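Local coordinates for putative enzyme related to aldose 1-epimerase (Salmonella typhimurium, PDB 2HTA), which probably interconverts the alpha and beta anomers of glucose 6-phosphate and related hexose 6-phosphates, acting as a monomeric mutarotase of the aldose 1-epimerase superfamily, at residues A[221-226]-A[253-258]; A[189-194]-A[234-239]; A[246-251]-A[281-286]. All coordinates share one frame; numbering follows the deposited sequence.

From the N terminus, the chain first passes residues 189-194 of contact 2, then 221-226 of contact 1, before 234-239 closes contact 2. After 246-251, which opens contact 3, residues 253-258 close contact 1, and 281-286 closes contact 3 last. Contact 1 therefore crosses both of the others, whereas contact 2 is complete before contact 3 begins. Contact 1 pairs two strands of the sheet that carries the presumed active site; contact 2 pairs two strands of the nine-stranded sheet; contact 3 packs one sheet against the other. The Val255 O to Glu282 N bond links contacts 1 and 3, and Ile235 packs on Val246 and Val281 between contacts 2 and 3.

Contact 1: residues A[221-226]-A[253-258]; sequences RTDRVY and NVVGWN
Strands 222-226 and 253-258 run antiparallel, their axes 4.6 Å apart at closest approach and their directions 164° apart. Thr222 with Asn258, Arg224 with Gly256 and Tyr226 with Val254 are hydrogen-bonded pairs; Asp223 with Trp257 and Val225 with Val255 are the non-hydrogen-bonded pairs between them. The shortest bond joins Tyr226 N to Val254 O at 2.7 Å, while its return, Val254 N to Tyr226 O at 3.3 Å, is weak. On the face of Asp223, Val225, Val255 and Trp257, the Asp223 carboxylate meets the indole at CD1, with CG 3.6 Å from Trp257 CD1 and the two planes 58° apart. Asp223 CG stands anti to the backbone N (chi1 -169°), and both carboxylate oxygens lie about equally far from CD1. Water 1 lies in the plane of the indole at its edge and accepts from Trp257 NE1 (3.1 Å) and Arg221 NE (2.9 Å), bridging the two segments. Next along this face, Val225 CG2 touches Val255 CG2 at 4.0 Å. On the other face the Tyr226 ring turns its edge to Gly256, with CE1 3.7 Å from Gly256 N; its hydroxyl bonds Gln216. Asp223 is a substrate-binding residue by similarity, and Val255 and Trp257 pack near Glu282 and His179, the inferred catalytic pair, so this antiparallel pairing forms part of the probable sugar site of a mutarotase beta-sandwich.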
ATOM      1  N   ARG A 221      13.716 -12.057  -8.357  1.00 24.79           N
ATOM      2  CA  ARG A 221      13.706 -10.647  -7.950  1.00 24.31           C
ATOM      3  C   ARG A 221      13.475  -9.724  -9.138  1.00 24.08           C
ATOM      4  O   ARG A 221      14.259  -9.715 -10.113  1.00 22.85           O
ATOM      5  CB  ARG A 221      14.991 -10.266  -7.255  1.00 24.12           C
ATOM      6  CG  ARG A 221      14.967  -8.875  -6.675  1.00 25.53           C
ATOM      7  CD  ARG A 221      16.355  -8.601  -6.081  1.00 33.84           C
ATOM      8  NE  ARG A 221      16.582  -7.154  -5.976  1.00 38.42           N
ATOM      9  CZ  ARG A 221      17.748  -6.553  -6.196  1.00 38.34           C
ATOM     10  NH1 ARG A 221      18.814  -7.265  -6.545  1.00 38.88           N
ATOM     11  NH2 ARG A 221      17.844  -5.238  -6.068  1.00 39.54           N
ATOM     12  N   THR A 222      12.382  -8.947  -9.036  1.00 23.34           N
ATOM     13  CA  THR A 222      11.915  -8.047 -10.080  1.00 21.87           C
ATOM     14  C   THR A 222      11.608  -6.696  -9.426  1.00 22.06           C
ATOM     15  O   THR A 222      10.977  -6.664  -8.367  1.00 22.35           O
ATOM     16  CB  THR A 222      10.617  -8.613 -10.715  1.00 21.40           C
ATOM     17  OG1 THR A 222      10.900  -9.883 -11.265  1.00 21.96           O
ATOM     18  CG2 THR A 222      10.099  -7.697 -11.842  1.00 21.25           C
ATOM     19  N   ASP A 223      12.118  -5.593  -9.984  1.00 22.46           N
ATOM     20  CA  ASP A 223      11.926  -4.281  -9.369  1.00 22.31           C
ATOM     21  C   ASP A 223      11.967  -3.267 -10.490  1.00 22.03           C
ATOM     22  O   ASP A 223      13.036  -2.879 -10.946  1.00 22.11           O
ATOM     23  CB  ASP A 223      13.006  -3.991  -8.301  1.00 23.70           C
ATOM     24  CG  ASP A 223      12.674  -2.756  -7.456  1.00 28.48           C
ATOM     25  OD1 ASP A 223      11.631  -2.083  -7.747  1.00 28.87           O
ATOM     26  OD2 ASP A 223      13.428  -2.461  -6.486  1.00 30.21           O
ATOM     27  N   ARG A 224      10.795  -2.906 -10.994  1.00 20.66           N
ATOM     28  CA  ARG A 224      10.667  -2.155 -12.230  1.00 19.63           C
ATOM     29  C   ARG A 224       9.732  -0.974 -12.052  1.00 20.36           C
ATOM     30  O   ARG A 224       8.650  -1.091 -11.413  1.00 19.19           O
ATOM     31  CB  ARG A 224      10.164  -3.064 -13.361  1.00 20.94           C
ATOM     32  CG  ARG A 224      11.334  -3.990 -13.835  1.00 20.92           C
ATOM     33  CD  ARG A 224      10.869  -5.162 -14.615  1.00 23.70           C
ATOM     34  NE  ARG A 224      12.099  -5.871 -14.996  1.00 22.80           N
ATOM     35  CZ  ARG A 224      12.248  -6.528 -16.127  1.00 23.89           C
ATOM     36  NH1 ARG A 224      11.222  -6.619 -16.971  1.00 20.64           N
ATOM     37  NH2 ARG A 224      13.422  -7.094 -16.405  1.00 21.55           N
ATOM     38  N   VAL A 225      10.157   0.173 -12.592  1.00 18.50           N
ATOM     39  CA  VAL A 225       9.346   1.372 -12.641  1.00 18.32           C
ATOM     40  C   VAL A 225       8.800   1.533 -14.049  1.00 18.99           C
ATOM     41  O   VAL A 225       9.551   1.785 -15.004  1.00 20.11           O
ATOM     42  CB  VAL A 225      10.168   2.663 -12.298  1.00 18.53           C
ATOM     43  CG1 VAL A 225       9.210   3.876 -12.253  1.00 16.49           C
ATOM     44  CG2 VAL A 225      10.986   2.467 -10.983  1.00 19.82           C
ATOM     45  N   TYR A 226       7.509   1.321 -14.240  1.00 19.19           N
ATOM     46  CA  TYR A 226       6.919   1.502 -15.565  1.00 18.80           C
ATOM     47  C   TYR A 226       6.635   2.987 -15.834  1.00 19.64           C
ATOM     48  O   TYR A 226       6.046   3.675 -15.014  1.00 19.44           O
ATOM     49  CB  TYR A 226       5.649   0.594 -15.688  1.00 19.42           C
ATOM     50  CG  TYR A 226       6.082  -0.848 -15.439  1.00 18.67           C
ATOM     51  CD1 TYR A 226       6.078  -1.382 -14.162  1.00 19.90           C
ATOM     52  CD2 TYR A 226       6.624  -1.630 -16.487  1.00 19.61           C
ATOM     53  CE1 TYR A 226       6.522  -2.689 -13.935  1.00 18.80           C
ATOM     54  CE2 TYR A 226       7.072  -2.898 -16.264  1.00 17.80           C
ATOM     55  CZ  TYR A 226       7.032  -3.419 -14.976  1.00 16.85           C
ATOM     56  OH  TYR A 226       7.470  -4.698 -14.742  1.00 17.02           O
ATOM     57  N   ASN A 253       3.727   6.795 -12.586  1.00 17.79           N
ATOM     58  CA  ASN A 253       4.434   5.562 -12.769  1.00 18.08           C
ATOM     59  C   ASN A 253       3.669   4.448 -12.078  1.00 17.20           C
ATOM     60  O   ASN A 253       2.822   4.712 -11.207  1.00 18.21           O
ATOM     61  CB  ASN A 253       5.826   5.634 -12.054  1.00 17.14           C
ATOM     62  CG  ASN A 253       6.584   6.890 -12.374  1.00 20.63           C
ATOM     63  OD1 ASN A 253       6.994   7.636 -11.450  1.00 17.91           O
ATOM     64  ND2 ASN A 253       6.830   7.136 -13.681  1.00 22.05           N
ATOM     65  N   VAL A 254       3.975   3.215 -12.459  1.00 16.90           N
ATOM     66  CA  VAL A 254       3.565   2.048 -11.663  1.00 16.94           C
ATOM     67  C   VAL A 254       4.823   1.298 -11.349  1.00 17.13           C
ATOM     68  O   VAL A 254       5.712   1.295 -12.187  1.00 17.47           O
ATOM     69  CB  VAL A 254       2.584   1.177 -12.436  1.00 17.10           C
ATOM     70  CG1 VAL A 254       2.290  -0.183 -11.708  1.00 17.29           C
ATOM     71  CG2 VAL A 254       1.284   1.980 -12.613  1.00 16.33           C
ATOM     72  N   VAL A 255       4.940   0.726 -10.134  1.00 15.90           N
ATOM     73  CA  VAL A 255       6.049  -0.135  -9.814  1.00 17.54           C
ATOM     74  C   VAL A 255       5.587  -1.559  -9.597  1.00 19.23           C
ATOM     75  O   VAL A 255       4.568  -1.774  -8.929  1.00 19.48           O
ATOM     76  CB  VAL A 255       6.818   0.384  -8.584  1.00 18.64           C
ATOM     77  CG1 VAL A 255       7.806  -0.657  -8.019  1.00 17.63           C
ATOM     78  CG2 VAL A 255       7.589   1.632  -9.061  1.00 15.55           C
ATOM     79  N   GLY A 256       6.264  -2.500 -10.237  1.00 18.70           N
ATOM     80  CA  GLY A 256       6.024  -3.902  -9.957  1.00 18.28           C
ATOM     81  C   GLY A 256       7.240  -4.432  -9.196  1.00 20.42           C
ATOM     82  O   GLY A 256       8.380  -4.234  -9.637  1.00 20.92           O
ATOM     83  N   TRP A 257       7.007  -5.116  -8.062  1.00 19.48           N
ATOM     84  CA  TRP A 257       8.143  -5.586  -7.275  1.00 20.56           C
ATOM     85  C   TRP A 257       7.792  -6.924  -6.641  1.00 21.07           C
ATOM     86  O   TRP A 257       6.686  -7.109  -6.117  1.00 20.87           O
ATOM     87  CB  TRP A 257       8.444  -4.578  -6.169  1.00 20.83           C
ATOM     88  CG  TRP A 257       9.535  -5.002  -5.236  1.00 22.39           C
ATOM     89  CD1 TRP A 257      10.834  -5.189  -5.550  1.00 25.10           C
ATOM     90  CD2 TRP A 257       9.401  -5.266  -3.840  1.00 23.75           C
ATOM     91  NE1 TRP A 257      11.546  -5.580  -4.424  1.00 26.36           N
ATOM     92  CE2 TRP A 257      10.680  -5.594  -3.352  1.00 24.85           C
ATOM     93  CE3 TRP A 257       8.319  -5.245  -2.943  1.00 23.03           C
ATOM     94  CZ2 TRP A 257      10.903  -5.918  -1.998  1.00 23.04           C
ATOM     95  CZ3 TRP A 257       8.539  -5.563  -1.581  1.00 23.11           C
ATOM     96  CH2 TRP A 257       9.825  -5.887  -1.130  1.00 25.12           C
ATOM     97  N   ASN A 258       8.748  -7.839  -6.680  1.00 21.47           N
ATOM     98  CA  ASN A 258       8.774  -9.001  -5.769  1.00 22.47           C
ATOM     99  C   ASN A 258      10.229  -9.264  -5.433  1.00 22.34           C
ATOM    100  O   ASN A 258      11.059  -9.216  -6.317  1.00 24.40           O
ATOM    101  CB  ASN A 258       8.168 -10.229  -6.420  1.00 22.56           C
ATOM    102  CG  ASN A 258       8.207 -11.448  -5.489  1.00 24.02           C
ATOM    103  OD1 ASN A 258       9.251 -12.075  -5.369  1.00 23.79           O
ATOM    104  ND2 ASN A 258       7.062 -11.801  -4.847  1.00 23.96           N
TER
HETATM  105  O   HOH W   1      14.613  -5.346  -4.886  1.00 26.99           O

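Contact 2: residues A[189-194]-A[234-239]; sequences NVKVSG and VIHDAT
His236 turns the edge of its imidazole to Ser193, with NE2 2.7 Å from Ser193 OG in a hydrogen bond that either group could donate. The two lie on neighbouring antiparallel strands of the nine-stranded sheet of the mutarotase beta-sandwich, and Lys191 with His236 and Ser193 with Val234 are hydrogen-bonded pairs. The serine hydroxyl sits between its own backbone N and carbonyl carbon (chi1 57°), a position that carries it toward the imidazole. Lys191 O also lies at the ring edge, 3.2 Å from His236 CD2, while accepting a hydrogen bond from His236 N. Val234 CG1 covers one face of the imidazole, offset toward the rim, and Lys191 CG crosses beside its CD2 at 3.9 Å. The ring is thus bordered by polar atoms along its edge and by a methyl over one face. On the opposite side of the sheet, Val192 and Ile235 run alongside each other in the same direction, with Val192 CG2 4.0 Å from Ile235 CG1; Val190 CG1 meets Ile235 CG2 obliquely. Val192 and Ile235 also pack on Val281 of strand 278-286, in the facing sheet. Water 3 accepts from Ala238 N and lies within hydrogen-bonding distance of His236 O and Asn189 O. Where 189-194 begins and 234-239 ends, the Asn189 amide crosses Thr239 at about a right angle, and its ND2 donates nearly in the amide plane to Thr239 OG1 at 2.8 Å.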
ATOM      1  N   ASN A 189       3.588 -18.309 -10.972  1.00 28.09           N
ATOM      2  CA  ASN A 189       2.720 -18.252 -12.146  1.00 28.52           C
ATOM      3  C   ASN A 189       2.092 -16.878 -12.413  1.00 27.54           C
ATOM      4  O   ASN A 189       1.326 -16.724 -13.379  1.00 28.17           O
ATOM      5  CB  ASN A 189       1.624 -19.329 -12.149  1.00 28.77           C
ATOM      6  CG  ASN A 189       0.664 -19.189 -11.001  1.00 33.24           C
ATOM      7  OD1 ASN A 189       0.039 -18.122 -10.796  1.00 36.40           O
ATOM      8  ND2 ASN A 189       0.525 -20.265 -10.237  1.00 33.03           N
ATOM      9  N   VAL A 190       2.396 -15.904 -11.559  1.00 24.92           N
ATOM     10  CA  VAL A 190       1.721 -14.602 -11.654  1.00 23.54           C
ATOM     11  C   VAL A 190       2.222 -13.863 -12.883  1.00 22.83           C
ATOM     12  O   VAL A 190       3.398 -13.882 -13.172  1.00 23.16           O
ATOM     13  CB  VAL A 190       1.963 -13.762 -10.372  1.00 22.53           C
ATOM     14  CG1 VAL A 190       1.531 -12.307 -10.600  1.00 23.59           C
ATOM     15  CG2 VAL A 190       1.188 -14.374  -9.239  1.00 23.19           C
ATOM     16  N   LYS A 191       1.314 -13.271 -13.643  1.00 23.68           N
ATOM     17  CA  LYS A 191       1.702 -12.219 -14.558  1.00 23.58           C
ATOM     18  C   LYS A 191       0.838 -10.982 -14.340  1.00 22.49           C
ATOM     19  O   LYS A 191      -0.366 -11.062 -13.923  1.00 20.51           O
ATOM     20  CB  LYS A 191       1.687 -12.686 -16.010  1.00 26.53           C
ATOM     21  CG  LYS A 191       0.313 -13.117 -16.464  1.00 27.58           C
ATOM     22  CD  LYS A 191       0.386 -14.024 -17.733  1.00 33.81           C
ATOM     23  CE  LYS A 191      -1.044 -14.486 -18.090  1.00 37.54           C
ATOM     24  NZ  LYS A 191      -1.214 -15.122 -19.476  1.00 37.14           N
ATOM     25  N   VAL A 192       1.440  -9.826 -14.608  1.00 19.40           N
ATOM     26  CA  VAL A 192       0.714  -8.557 -14.516  1.00 19.46           C
ATOM     27  C   VAL A 192       0.704  -7.924 -15.895  1.00 19.74           C
ATOM     28  O   VAL A 192       1.757  -7.793 -16.522  1.00 20.19           O
ATOM     29  CB  VAL A 192       1.369  -7.610 -13.472  1.00 19.33           C
ATOM     30  CG1 VAL A 192       0.592  -6.266 -13.385  1.00 17.56           C
ATOM     31  CG2 VAL A 192       1.395  -8.316 -12.098  1.00 19.68           C
ATOM     32  N   SER A 193      -0.479  -7.545 -16.369  1.00 18.81           N
ATOM     33  CA  SER A 193      -0.607  -6.908 -17.680  1.00 18.90           C
ATOM     34  C   SER A 193      -1.005  -5.456 -17.480  1.00 17.02           C
ATOM     35  O   SER A 193      -1.281  -5.038 -16.334  1.00 17.63           O
ATOM     36  CB  SER A 193      -1.663  -7.658 -18.535  1.00 19.10           C
ATOM     37  OG  SER A 193      -2.886  -7.686 -17.861  1.00 20.00           O
ATOM     38  N   GLY A 194      -1.087  -4.707 -18.586  1.00 15.88           N
ATOM     39  CA  GLY A 194      -1.504  -3.332 -18.582  1.00 15.13           C
ATOM     40  C   GLY A 194      -0.352  -2.416 -18.200  1.00 16.84           C
ATOM     41  O   GLY A 194      -0.556  -1.243 -17.929  1.00 17.11           O
ATOM     42  N   VAL A 234      -3.468  -5.367 -14.450  1.00 19.95           N
ATOM     43  CA  VAL A 234      -4.261  -6.540 -14.102  1.00 19.49           C
ATOM     44  C   VAL A 234      -3.324  -7.639 -13.631  1.00 19.04           C
ATOM     45  O   VAL A 234      -2.396  -8.027 -14.377  1.00 19.37           O
ATOM     46  CB  VAL A 234      -5.083  -7.052 -15.297  1.00 19.36           C
ATOM     47  CG1 VAL A 234      -5.886  -8.332 -14.895  1.00 19.30           C
ATOM     48  CG2 VAL A 234      -5.980  -5.945 -15.873  1.00 18.59           C
ATOM     49  N   ILE A 235      -3.547  -8.118 -12.407  1.00 18.86           N
ATOM     50  CA  ILE A 235      -2.754  -9.238 -11.832  1.00 19.67           C
ATOM     51  C   ILE A 235      -3.555 -10.525 -12.147  1.00 19.63           C
ATOM     52  O   ILE A 235      -4.737 -10.623 -11.766  1.00 19.24           O
ATOM     53  CB  ILE A 235      -2.588  -9.152 -10.296  1.00 17.77           C
ATOM     54  CG1 ILE A 235      -1.979  -7.768  -9.940  1.00 19.05           C
ATOM     55  CG2 ILE A 235      -1.795 -10.409  -9.717  1.00 18.06           C
ATOM     56  CD1 ILE A 235      -1.951  -7.448  -8.447  1.00 19.43           C
ATOM     57  N   HIS A 236      -2.932 -11.453 -12.853  1.00 19.64           N
ATOM     58  CA  HIS A 236      -3.624 -12.705 -13.232  1.00 21.46           C
ATOM     59  C   HIS A 236      -3.111 -13.788 -12.317  1.00 22.61           C
ATOM     60  O   HIS A 236      -1.913 -14.068 -12.335  1.00 22.05           O
ATOM     61  CB  HIS A 236      -3.257 -13.050 -14.672  1.00 22.63           C
ATOM     62  CG  HIS A 236      -3.564 -11.953 -15.639  1.00 21.63           C
ATOM     63  ND1 HIS A 236      -4.700 -11.943 -16.401  1.00 21.85           N
ATOM     64  CD2 HIS A 236      -2.867 -10.840 -15.979  1.00 20.12           C
ATOM     65  CE1 HIS A 236      -4.715 -10.859 -17.165  1.00 22.17           C
ATOM     66  NE2 HIS A 236      -3.607 -10.167 -16.920  1.00 20.46           N
ATOM     67  N   ASP A 237      -4.026 -14.442 -11.574  1.00 24.23           N
ATOM     68  CA  ASP A 237      -3.658 -15.444 -10.594  1.00 25.65           C
ATOM     69  C   ASP A 237      -4.391 -16.758 -10.852  1.00 25.18           C
ATOM     70  O   ASP A 237      -5.546 -16.888 -10.490  1.00 25.11           O
ATOM     71  CB  ASP A 237      -4.017 -14.961  -9.185  1.00 25.11           C
ATOM     72  CG  ASP A 237      -3.483 -15.889  -8.090  1.00 27.33           C
ATOM     73  OD1 ASP A 237      -3.138 -17.089  -8.314  1.00 26.23           O
ATOM     74  OD2 ASP A 237      -3.426 -15.409  -6.968  1.00 25.43           O
ATOM     75  N   ALA A 238      -3.715 -17.693 -11.496  1.00 25.86           N
ATOM     76  CA  ALA A 238      -4.301 -18.985 -11.870  1.00 27.58           C
ATOM     77  C   ALA A 238      -4.569 -19.830 -10.616  1.00 28.78           C
ATOM     78  O   ALA A 238      -5.572 -20.579 -10.558  1.00 30.43           O
ATOM     79  CB  ALA A 238      -3.348 -19.730 -12.836  1.00 27.60           C
ATOM     80  N   THR A 239      -3.713 -19.691  -9.598  1.00 27.72           N
ATOM     81  CA  THR A 239      -3.849 -20.498  -8.379  1.00 28.02           C
ATOM     82  C   THR A 239      -5.087 -20.158  -7.522  1.00 28.41           C
ATOM     83  O   THR A 239      -5.854 -21.052  -7.126  1.00 27.56           O
ATOM     84  CB  THR A 239      -2.587 -20.419  -7.553  1.00 28.98           C
ATOM     85  OG1 THR A 239      -1.465 -20.784  -8.391  1.00 29.63           O
ATOM     86  CG2 THR A 239      -2.691 -21.328  -6.325  1.00 30.43           C
TER
HETATM   87  O   HOH W   2      -0.475 -17.100  -8.231  1.00 27.64           O
HETATM   88  O   HOH W   3      -1.589 -16.845 -12.931  1.00 35.00           O

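Contact 3: residues A[246-251]-A[281-286]; sequences VVHHHH and VETVYA
One polar bond joins the side chains of the two segments: His248 ND1 and Thr283 OG1 lie 2.7 Å apart, and either could be the donor. The hydroxyl meets the imidazole at its edge, near the ring plane, and the two side chains overlap head to tail. With CG anti to the carbonyl carbon (chi1 -47°), the histidine presents ND1 to strand 281-286, while its NE2 bonds Ser233. Thr283 OG1 has a second partner, Gln302 NE2, so both buried polar groups are held from two directions. Apolar contacts begin at Val281 CG1, which approaches Val246 CB at 4.0 Å and His248 CE1 at 4.1 Å. The short segments 246-249 and 281-286 run nearly parallel, 13° apart, yet their axes stay 7.5 Å distant: they belong to different sheets, so this is face-to-face packing inside a beta-sandwich. Glu282 is directed away from strand 246-249, and its side chain lies against His179, also inferred to be catalytic, while flanking Val281 and Thr283 pack against strand 246-249. Past the strand end, two backbone carbonyls take part. His250 O lies in the plane of the Tyr285 ring at its edge, 3.4 Å from CD1. His251 CB touches both Val284 O (3.4 Å) and Thr283 CG2 (3.6 Å), and the imidazole of His251 has His248 CB over the centre of one face.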
ATOM      1  N   VAL A 246      -5.834  -3.215 -10.549  1.00 20.78           N
ATOM      2  CA  VAL A 246      -5.262  -2.125  -9.740  1.00 19.50           C
ATOM      3  C   VAL A 246      -5.273  -0.880 -10.617  1.00 20.56           C
ATOM      4  O   VAL A 246      -4.542  -0.824 -11.609  1.00 20.35           O
ATOM      5  CB  VAL A 246      -3.806  -2.480  -9.290  1.00 18.78           C
ATOM      6  CG1 VAL A 246      -3.308  -1.476  -8.282  1.00 18.84           C
ATOM      7  CG2 VAL A 246      -3.726  -3.861  -8.695  1.00 17.68           C
ATOM      8  N   VAL A 247      -6.154   0.074 -10.297  1.00 20.28           N
ATOM      9  CA  VAL A 247      -6.363   1.230 -11.114  1.00 20.50           C
ATOM     10  C   VAL A 247      -5.643   2.428 -10.493  1.00 19.68           C
ATOM     11  O   VAL A 247      -5.788   2.706  -9.300  1.00 19.98           O
ATOM     12  CB  VAL A 247      -7.819   1.543 -11.276  1.00 21.14           C
ATOM     13  CG1 VAL A 247      -8.024   2.715 -12.195  1.00 22.21           C
ATOM     14  CG2 VAL A 247      -8.575   0.314 -11.842  1.00 22.33           C
ATOM     15  N   HIS A 248      -4.904   3.141 -11.327  1.00 19.31           N
ATOM     16  CA  HIS A 248      -4.034   4.211 -10.892  1.00 18.60           C
ATOM     17  C   HIS A 248      -4.575   5.536 -11.380  1.00 18.55           C
ATOM     18  O   HIS A 248      -5.004   5.671 -12.566  1.00 17.35           O
ATOM     19  CB  HIS A 248      -2.600   4.001 -11.426  1.00 18.33           C
ATOM     20  CG  HIS A 248      -2.072   2.608 -11.232  1.00 18.41           C
ATOM     21  ND1 HIS A 248      -1.547   2.166 -10.033  1.00 15.77           N
ATOM     22  CD2 HIS A 248      -2.073   1.536 -12.064  1.00 17.83           C
ATOM     23  CE1 HIS A 248      -1.200   0.892 -10.148  1.00 15.36           C
ATOM     24  NE2 HIS A 248      -1.492   0.491 -11.378  1.00 16.39           N
ATOM     25  N   HIS A 249      -4.622   6.512 -10.458  1.00 19.22           N
ATOM     26  CA  HIS A 249      -5.056   7.882 -10.828  1.00 20.96           C
ATOM     27  C   HIS A 249      -4.124   8.932 -10.277  1.00 20.63           C
ATOM     28  O   HIS A 249      -3.632   8.796  -9.186  1.00 18.37           O
ATOM     29  CB  HIS A 249      -6.491   8.132 -10.348  1.00 24.17           C
ATOM     30  CG  HIS A 249      -7.532   7.599 -11.304  1.00 28.44           C
ATOM     31  ND1 HIS A 249      -8.274   6.469 -11.043  1.00 31.17           N
ATOM     32  CD2 HIS A 249      -7.891   8.016 -12.550  1.00 32.06           C
ATOM     33  CE1 HIS A 249      -9.085   6.239 -12.065  1.00 36.94           C
ATOM     34  NE2 HIS A 249      -8.853   7.149 -13.009  1.00 34.65           N
ATOM     35  N   HIS A 250      -3.893   9.990 -11.059  1.00 19.68           N
ATOM     36  CA  HIS A 250      -3.083  11.135 -10.657  1.00 20.57           C
ATOM     37  C   HIS A 250      -1.613  10.770 -10.512  1.00 20.13           C
ATOM     38  O   HIS A 250      -0.858  11.569  -9.957  1.00 21.13           O
ATOM     39  CB  HIS A 250      -3.605  11.843  -9.367  1.00 20.28           C
ATOM     40  CG  HIS A 250      -5.095  11.941  -9.296  1.00 26.11           C
ATOM     41  ND1 HIS A 250      -5.844  12.617 -10.234  1.00 32.36           N
ATOM     42  CD2 HIS A 250      -5.980  11.406  -8.412  1.00 30.97           C
ATOM     43  CE1 HIS A 250      -7.131  12.508  -9.938  1.00 35.13           C
ATOM     44  NE2 HIS A 250      -7.245  11.788  -8.828  1.00 33.86           N
ATOM     45  N   HIS A 251      -1.223   9.585 -10.977  1.00 19.00           N
ATOM     46  CA  HIS A 251       0.131   9.052 -10.803  1.00 18.40           C
ATOM     47  C   HIS A 251       0.950   9.363 -12.013  1.00 20.33           C
ATOM     48  O   HIS A 251       0.423   9.889 -13.036  1.00 18.20           O
ATOM     49  CB  HIS A 251       0.047   7.468 -10.709  1.00 22.66           C
ATOM     50  CG  HIS A 251      -0.421   6.891 -11.988  1.00 17.99           C
ATOM     51  ND1 HIS A 251      -1.666   7.214 -12.505  1.00 17.03           N
ATOM     52  CD2 HIS A 251       0.216   6.189 -12.947  1.00 20.14           C
ATOM     53  CE1 HIS A 251      -1.805   6.628 -13.680  1.00 16.07           C
ATOM     54  NE2 HIS A 251      -0.673   6.033 -13.989  1.00 16.78           N
ATOM     55  N   VAL A 281       2.138  -4.117  -6.691  1.00 17.42           N
ATOM     56  CA  VAL A 281       1.789  -3.293  -7.854  1.00 18.83           C
ATOM     57  C   VAL A 281       1.397  -1.932  -7.263  1.00 19.46           C
ATOM     58  O   VAL A 281       0.310  -1.767  -6.644  1.00 18.73           O
ATOM     59  CB  VAL A 281       0.626  -3.920  -8.747  1.00 19.74           C
ATOM     60  CG1 VAL A 281       0.153  -2.926  -9.873  1.00 18.64           C
ATOM     61  CG2 VAL A 281       1.001  -5.340  -9.309  1.00 17.00           C
ATOM     62  N   GLU A 282       2.309  -0.966  -7.421  1.00 18.22           N
ATOM     63  CA  GLU A 282       2.297   0.271  -6.647  1.00 17.51           C
ATOM     64  C   GLU A 282       1.873   1.435  -7.527  1.00 17.29           C
ATOM     65  O   GLU A 282       2.324   1.525  -8.675  1.00 18.18           O
ATOM     66  CB  GLU A 282       3.728   0.537  -6.143  1.00 18.13           C
ATOM     67  CG  GLU A 282       4.317  -0.695  -5.455  1.00 17.67           C
ATOM     68  CD  GLU A 282       5.759  -0.476  -5.030  1.00 22.15           C
ATOM     69  OE1 GLU A 282       6.170   0.677  -4.854  1.00 25.54           O
ATOM     70  OE2 GLU A 282       6.456  -1.483  -4.819  1.00 23.01           O
ATOM     71  N   THR A 283       1.062   2.328  -6.989  1.00 17.80           N
ATOM     72  CA  THR A 283       0.722   3.603  -7.673  1.00 16.83           C
ATOM     73  C   THR A 283       1.750   4.615  -7.263  1.00 18.76           C
ATOM     74  O   THR A 283       1.918   4.889  -6.061  1.00 16.77           O
ATOM     75  CB  THR A 283      -0.654   4.126  -7.253  1.00 17.99           C
ATOM     76  OG1 THR A 283      -1.635   3.111  -7.508  1.00 16.31           O
ATOM     77  CG2 THR A 283      -1.012   5.341  -8.070  1.00 16.91           C
ATOM     78  N   VAL A 284       2.422   5.206  -8.239  1.00 18.66           N
ATOM     79  CA  VAL A 284       3.689   5.913  -7.935  1.00 17.55           C
ATOM     80  C   VAL A 284       3.784   7.271  -8.610  1.00 17.59           C
ATOM     81  O   VAL A 284       3.338   7.437  -9.732  1.00 18.91           O
ATOM     82  CB  VAL A 284       4.913   5.010  -8.309  1.00 19.06           C
ATOM     83  CG1 VAL A 284       6.282   5.754  -8.167  1.00 19.17           C
ATOM     84  CG2 VAL A 284       4.942   3.695  -7.460  1.00 17.90           C
ATOM     85  N   TYR A 285       4.391   8.252  -7.933  1.00 18.41           N
ATOM     86  CA  TYR A 285       4.684   9.522  -8.578  1.00 18.41           C
ATOM     87  C   TYR A 285       6.167   9.751  -8.262  1.00 19.41           C
ATOM     88  O   TYR A 285       6.470  10.276  -7.224  1.00 19.42           O
ATOM     89  CB  TYR A 285       3.817  10.620  -8.003  1.00 18.34           C
ATOM     90  CG  TYR A 285       3.675  11.783  -8.982  1.00 18.12           C
ATOM     91  CD1 TYR A 285       2.448  12.060  -9.605  1.00 18.56           C
ATOM     92  CD2 TYR A 285       4.794  12.543  -9.353  1.00 16.72           C
ATOM     93  CE1 TYR A 285       2.286  13.122 -10.560  1.00 18.91           C
ATOM     94  CE2 TYR A 285       4.649  13.632 -10.308  1.00 21.63           C
ATOM     95  CZ  TYR A 285       3.405  13.920 -10.877  1.00 23.52           C
ATOM     96  OH  TYR A 285       3.252  14.976 -11.779  1.00 23.48           O
ATOM     97  N   ALA A 286       7.059   9.215  -9.101  1.00 22.43           N
ATOM     98  CA  ALA A 286       8.522   9.196  -8.748  1.00 23.08           C
ATOM     99  C   ALA A 286       9.432   9.887  -9.826  1.00 22.39           C
ATOM    100  O   ALA A 286      10.443  10.531  -9.482  1.00 24.14           O
ATOM    101  CB  ALA A 286       9.021   7.802  -8.478  1.00 22.46           C
TER